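Local coordinates for NAD-dependent aldehyde dehydrogenase (Burkholderia multivorans, PDB 5UJU), which probably oxidises aldehydes to carboxylic acids with NAD as the electron acceptor, at residues 280-285 and 302-307; 292-297 and 551-556. One frame throughout, in Å; residues are numbered along the deposited sequence. Where two conformers were deposited one is given.

Interaction 1: 280-285 and 302-307; sequences LVQDLA and GTWLER
Gln-282 lies flat over one face of the Trp-304 indole, and this stack makes up most of the contact. Gln-282 CG stands over that face, 3.7 Å from the centroid of the six-membered ring of Trp-304, a CH-pi contact displaced toward the rim near CH2 and CZ2. Beyond CG the glutamine runs on extended across the indole, so that its amide also stacks, the two planes only 17° apart; Gln-282 CD reaches CZ2 of Trp-304 at 3.7 Å. The indole gets there because its CG is anti to the backbone N (chi1 -172°), which throws the ring across to the other helix. Deeper in, the methyl Ala-285 CB meets Leu-305 CD2 at 3.5 Å, a snug fit, and it also sits at the indole edge, 4.4 Å from CZ3 of Trp-304. The helix segments run nearly parallel, 26° apart, with axes 11.1 Å from each other, a gap filled chiefly by Trp-304 and Gln-282. In the family's Rossmann-like domain helices 278-285 and 299-308 flank strand 290-296 in sequence, the latter crossing over to parallel strand 313-317. Both lie on the sheet: Ala-285 rests on Ile-293, Leu-305 on Phe-295 and on Leu-211 of strand 191-211.

Interaction 2: 292-297 and 551-556; sequences LIDFTG and ANRFRV
The guanidinium of Arg-553 meets the carboxylate of Asp-294 edge to edge, the two planes 13° apart and nearly coplanar, while the rings of Tyr-315 and Phe-549 both make cation-pi contacts with the same arginine. The grip is end-on and two-pronged. NH1 of Arg-553 donates to OD2 of Asp-294 at 2.7 Å with an almost straight N-H...O angle of 178°, and NH2 of Arg-553 donates to OD1 of Asp-294 at 2.9 Å; each oxygen uses its syn lone pair. Arg-553 comes from the loop just ahead of strand 554-562, and its chain is fully extended from CG to NE (chi2 and chi3 both -175°), which carries the charged end to the acid. Along the way, Leu-292 CD1 packs against the aliphatic stem, 3.9 Å from CB of Arg-553. Other partners complete the hold: NH1 has a second salt bridge, to Asp-228 of helix 217-230, and NE donates to the carbonyl of Phe-549. A buried arginine facing two carboxylates and two aromatic rings would probably keep its positive charge, and the acids theirs; the ion pairs thus tie the segment leading into the C-terminal strand to strand 290-296 and helix 217-230.

Overall arrangement
Strand 290-296 links the two interactions: it carries one segment of interaction 2, and the helices of interaction 1 pack against it. It lies between helices 278-285 and 299-308 in sequence, so the segments alternate along the chain: 280-285, 292-297, 302-307 and, some 250 residues on, 551-556. The centres are about 14 Å apart, and the contacts touch directly: Phe-295 CD2 packs against Leu-305 CD1 at 3.6 Å, and Ile-293 CD1 lies 3.7 Å from the carbonyl O of Ala-285. Ile-293 and Phe-295 thus face the helix pair of interaction 1, while Leu-292 and Asp-294 turn toward interaction 2. One strand of the Rossmann-like sheet thereby connects local helix packing with the distant C-terminal segment, whose Arg-555 bonds to the second subunit.

Interaction 1: 280-285 and 302-307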
loop_
_atom_site.group_PDB
_atom_site.type_symbol
_atom_site.label_atom_id
_atom_site.label_comp_id
_atom_site.label_asym_id
_atom_site.label_seq_id
_atom_site.Cartn_x
_atom_site.Cartn_y
_atom_site.Cartn_z
ATOM N N LEU A 280 11.390 -23.002 -9.433
ATOM C CA LEU A 280 9.940 -23.171 -9.490
ATOM C C LEU A 280 9.237 -21.971 -8.867
ATOM O O LEU A 280 8.232 -21.481 -9.397
ATOM C CB LEU A 280 9.545 -24.473 -8.789
ATOM C CG LEU A 280 8.114 -25.003 -8.837
ATOM C CD1 LEU A 280 8.089 -26.451 -8.423
ATOM C CD2 LEU A 280 7.217 -24.235 -7.909
ATOM N N VAL A 281 9.756 -21.483 -7.737
ATOM C CA VAL A 281 9.109 -20.378 -7.039
ATOM C C VAL A 281 9.234 -19.092 -7.844
ATOM O O VAL A 281 8.283 -18.304 -7.925
ATOM C CB VAL A 281 9.697 -20.236 -5.625
ATOM C CG1 VAL A 281 9.199 -18.962 -4.951
ATOM C CG2 VAL A 281 9.313 -21.451 -4.803
ATOM N N GLN A 282 10.402 -18.849 -8.442
ATOM C CA GLN A 282 10.552 -17.681 -9.307
ATOM C C GLN A 282 9.523 -17.690 -10.433
ATOM O O GLN A 282 8.883 -16.666 -10.714
ATOM C CB GLN A 282 11.954 -17.635 -9.908
ATOM C CG GLN A 282 13.042 -17.167 -9.000
ATOM C CD GLN A 282 14.356 -17.125 -9.740
ATOM O OE1 GLN A 282 14.389 -17.220 -10.975
ATOM N NE2 GLN A 282 15.442 -16.958 -9.005
ATOM N N ASP A 283 9.369 -18.837 -11.102
ATOM C CA ASP A 283 8.406 -18.935 -12.196
ATOM C C ASP A 283 6.997 -18.674 -11.700
ATOM O O ASP A 283 6.232 -17.947 -12.341
ATOM C CB ASP A 283 8.485 -20.309 -12.859
ATOM C CG ASP A 283 9.761 -20.504 -13.649
ATOM O OD1 ASP A 283 10.495 -19.505 -13.849
ATOM O OD2 ASP A 283 10.025 -21.654 -14.066
ATOM N N LEU A 284 6.644 -19.255 -10.551
ATOM C CA LEU A 284 5.327 -19.023 -9.968
ATOM C C LEU A 284 5.135 -17.558 -9.580
ATOM O O LEU A 284 4.093 -16.959 -9.873
ATOM C CB LEU A 284 5.146 -19.935 -8.750
ATOM C CG LEU A 284 3.856 -19.780 -7.956
ATOM C CD1 LEU A 284 2.640 -19.954 -8.887
ATOM C CD2 LEU A 284 3.820 -20.801 -6.842
ATOM N N ALA A 285 6.145 -16.954 -8.942
ATOM C CA ALA A 285 6.015 -15.580 -8.477
ATOM C C ALA A 285 5.822 -14.595 -9.617
ATOM O O ALA A 285 5.258 -13.516 -9.392
ATOM C CB ALA A 285 7.244 -15.181 -7.657
ATOM N N GLY A 302 13.785 -12.142 -0.798
ATOM C CA GLY A 302 12.731 -11.152 -0.614
ATOM C C GLY A 302 12.915 -9.947 -1.513
ATOM O O GLY A 302 11.954 -9.436 -2.094
ATOM N N THR A 303 14.159 -9.487 -1.644
ATOM C CA THR A 303 14.490 -8.394 -2.555
ATOM C C THR A 303 14.209 -8.765 -4.009
ATOM O O THR A 303 13.753 -7.927 -4.798
ATOM C CB THR A 303 15.968 -8.040 -2.381
ATOM O OG1 THR A 303 16.200 -7.613 -1.035
ATOM C CG2 THR A 303 16.374 -6.955 -3.314
ATOM N N TRP A 304 14.528 -10.000 -4.397
ATOM C CA TRP A 304 14.239 -10.431 -5.760
ATOM C C TRP A 304 12.752 -10.285 -6.070
ATOM O O TRP A 304 12.379 -9.745 -7.116
ATOM C CB TRP A 304 14.703 -11.878 -5.961
ATOM C CG TRP A 304 14.629 -12.354 -7.379
ATOM C CD1 TRP A 304 15.628 -12.331 -8.308
ATOM C CD2 TRP A 304 13.483 -12.910 -8.036
ATOM N NE1 TRP A 304 15.178 -12.845 -9.498
ATOM C CE2 TRP A 304 13.863 -13.203 -9.361
ATOM C CE3 TRP A 304 12.176 -13.191 -7.630
ATOM C CZ2 TRP A 304 12.982 -13.757 -10.287
ATOM C CZ3 TRP A 304 11.298 -13.749 -8.556
ATOM C CH2 TRP A 304 11.709 -14.024 -9.867
ATOM N N LEU A 305 11.888 -10.722 -5.144
ATOM C CA LEU A 305 10.440 -10.650 -5.357
ATOM C C LEU A 305 9.955 -9.209 -5.478
ATOM O O LEU A 305 9.122 -8.892 -6.334
ATOM C CB LEU A 305 9.709 -11.353 -4.212
ATOM C CG LEU A 305 9.901 -12.858 -4.122
ATOM C CD1 LEU A 305 9.494 -13.332 -2.764
ATOM C CD2 LEU A 305 9.038 -13.538 -5.174
ATOM N N GLU A 306 10.426 -8.331 -4.591
ATOM C CA GLU A 306 10.005 -6.934 -4.640
ATOM C C GLU A 306 10.344 -6.304 -5.984
ATOM O O GLU A 306 9.570 -5.503 -6.522
ATOM C CB GLU A 306 10.668 -6.137 -3.515
ATOM C CG GLU A 306 10.327 -6.609 -2.115
ATOM C CD GLU A 306 11.255 -5.997 -1.093
ATOM O OE1 GLU A 306 12.046 -5.124 -1.488
ATOM O OE2 GLU A 306 11.211 -6.388 0.089
ATOM N N ARG A 307 11.489 -6.667 -6.547
ATOM C CA ARG A 307 11.962 -6.035 -7.769
ATOM C C ARG A 307 11.423 -6.688 -9.033
ATOM O O ARG A 307 11.207 -5.997 -10.037
ATOM C CB ARG A 307 13.489 -6.049 -7.787
ATOM C CG ARG A 307 14.091 -5.199 -6.690
ATOM C CD ARG A 307 15.585 -5.412 -6.553
ATOM N NE ARG A 307 16.133 -4.589 -5.480
ATOM C CZ ARG A 307 16.982 -3.585 -5.663
ATOM N NH1 ARG A 307 17.401 -3.277 -6.885
ATOM N NH2 ARG A 307 17.417 -2.894 -4.617
#

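Interaction 2: 292-297 and 551-556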
loop_
_atom_site.group_PDB
_atom_site.type_symbol
_atom_site.label_atom_id
_atom_site.label_comp_id
_atom_site.label_asym_id
_atom_site.label_seq_id
_atom_site.Cartn_x
_atom_site.Cartn_y
_atom_site.Cartn_z
ATOM N N LEU A 292 -0.757 -11.029 -5.408
ATOM C CA LEU A 292 -0.268 -10.719 -4.073
ATOM C C LEU A 292 0.769 -11.772 -3.705
ATOM O O LEU A 292 0.600 -12.950 -4.035
ATOM C CB LEU A 292 -1.410 -10.712 -3.042
ATOM C CG LEU A 292 -2.687 -9.901 -3.338
ATOM C CD1 LEU A 292 -3.760 -10.083 -2.303
ATOM C CD2 LEU A 292 -2.355 -8.438 -3.422
ATOM N N ILE A 293 1.846 -11.355 -3.043
ATOM C CA ILE A 293 2.857 -12.291 -2.544
ATOM C C ILE A 293 3.226 -11.881 -1.128
ATOM O O ILE A 293 3.573 -10.716 -0.896
ATOM C CB ILE A 293 4.122 -12.310 -3.427
ATOM C CG1 ILE A 293 3.789 -12.691 -4.875
ATOM C CG2 ILE A 293 5.208 -13.244 -2.812
ATOM C CD1 ILE A 293 4.992 -12.605 -5.827
ATOM N N ASP A 294 3.154 -12.825 -0.186
ATOM C CA ASP A 294 3.640 -12.632 1.181
ATOM C C ASP A 294 4.793 -13.594 1.429
ATOM O O ASP A 294 4.620 -14.813 1.330
ATOM C CB ASP A 294 2.526 -12.847 2.217
ATOM C CG ASP A 294 1.507 -11.706 2.231
ATOM O OD1 ASP A 294 1.635 -10.762 3.045
ATOM O OD2 ASP A 294 0.588 -11.722 1.396
ATOM N N PHE A 295 5.966 -13.046 1.760
ATOM C CA PHE A 295 7.195 -13.823 1.822
ATOM C C PHE A 295 7.920 -13.596 3.140
ATOM O O PHE A 295 8.060 -12.452 3.592
ATOM C CB PHE A 295 8.111 -13.455 0.651
ATOM C CG PHE A 295 9.544 -13.923 0.810
ATOM C CD1 PHE A 295 10.492 -13.120 1.435
ATOM C CD2 PHE A 295 9.946 -15.151 0.309
ATOM C CE1 PHE A 295 11.814 -13.541 1.562
ATOM C CE2 PHE A 295 11.264 -15.580 0.429
ATOM C CZ PHE A 295 12.202 -14.772 1.056
ATOM N N THR A 296 8.423 -14.690 3.723
ATOM C CA THR A 296 9.354 -14.643 4.849
ATOM C C THR A 296 10.602 -15.441 4.496
ATOM O O THR A 296 10.498 -16.613 4.123
ATOM C CB THR A 296 8.731 -15.220 6.129
ATOM O OG1 THR A 296 7.537 -14.511 6.455
ATOM C CG2 THR A 296 9.710 -15.093 7.290
ATOM N N GLY A 297 11.772 -14.820 4.601
ATOM C CA GLY A 297 12.993 -15.546 4.280
ATOM C C GLY A 297 14.172 -14.618 4.107
ATOM O O GLY A 297 14.247 -13.563 4.741
ATOM N N ALA A 551 -4.861 -2.661 3.009
ATOM C CA ALA A 551 -5.731 -1.764 2.252
ATOM C C ALA A 551 -5.586 -1.912 0.746
ATOM O O ALA A 551 -6.475 -1.475 0.008
ATOM C CB ALA A 551 -5.463 -0.305 2.630
ATOM N N ASN A 552 -4.491 -2.487 0.271
ATOM C CA ASN A 552 -4.280 -2.660 -1.158
ATOM C C ASN A 552 -4.691 -4.044 -1.659
ATOM O O ASN A 552 -4.521 -4.324 -2.843
ATOM C CB ASN A 552 -2.812 -2.422 -1.514
ATOM C CG ASN A 552 -2.644 -1.670 -2.809
ATOM O OD1 ASN A 552 -3.615 -1.189 -3.399
ATOM N ND2 ASN A 552 -1.406 -1.560 -3.266
ATOM N N ARG A 553 -5.163 -4.937 -0.785
ATOM C CA ARG A 553 -5.465 -6.304 -1.218
ATOM C C ARG A 553 -6.851 -6.446 -1.833
ATOM O O ARG A 553 -7.179 -7.524 -2.348
ATOM C CB ARG A 553 -5.318 -7.280 -0.042
ATOM C CG ARG A 553 -3.922 -7.205 0.648
ATOM C CD ARG A 553 -3.781 -8.282 1.729
ATOM N NE ARG A 553 -2.523 -8.140 2.461
ATOM C CZ ARG A 553 -1.480 -8.962 2.360
ATOM N NH1 ARG A 553 -1.517 -10.029 1.560
ATOM N NH2 ARG A 553 -0.381 -8.711 3.070
ATOM N N PHE A 554 -7.662 -5.396 -1.789
ATOM C CA PHE A 554 -8.941 -5.338 -2.487
ATOM C C PHE A 554 -8.981 -4.004 -3.211
ATOM O O PHE A 554 -8.207 -3.087 -2.898
ATOM C CB PHE A 554 -10.145 -5.442 -1.521
ATOM C CG PHE A 554 -10.229 -4.283 -0.566
ATOM C CD1 PHE A 554 -11.014 -3.173 -0.862
ATOM C CD2 PHE A 554 -9.468 -4.271 0.593
ATOM C CE1 PHE A 554 -11.064 -2.085 -0.000
ATOM C CE2 PHE A 554 -9.506 -3.179 1.455
ATOM C CZ PHE A 554 -10.305 -2.089 1.162
ATOM N N ARG A 555 -9.875 -3.905 -4.192
ATOM C CA ARG A 555 -10.152 -2.650 -4.869
ATOM C C ARG A 555 -11.659 -2.420 -4.839
ATOM O O ARG A 555 -12.429 -3.291 -4.423
ATOM C CB ARG A 555 -9.603 -2.645 -6.306
ATOM C CG ARG A 555 -8.093 -2.926 -6.448
ATOM C CD ARG A 555 -7.205 -1.704 -6.115
ATOM N NE ARG A 555 -7.197 -1.418 -4.682
ATOM C CZ ARG A 555 -7.080 -0.204 -4.157
ATOM N NH1 ARG A 555 -6.957 0.850 -4.947
ATOM N NH2 ARG A 555 -7.108 -0.045 -2.835
ATOM N N VAL A 556 -12.075 -1.217 -5.230
ATOM C CA VAL A 556 -13.489 -0.833 -5.273
ATOM C C VAL A 556 -13.830 -0.441 -6.705
ATOM O O VAL A 556 -13.218 0.482 -7.262
ATOM C CB VAL A 556 -13.801 0.317 -4.302
ATOM C CG1 VAL A 556 -15.289 0.616 -4.272
ATOM C CG2 VAL A 556 -13.308 -0.028 -2.901
#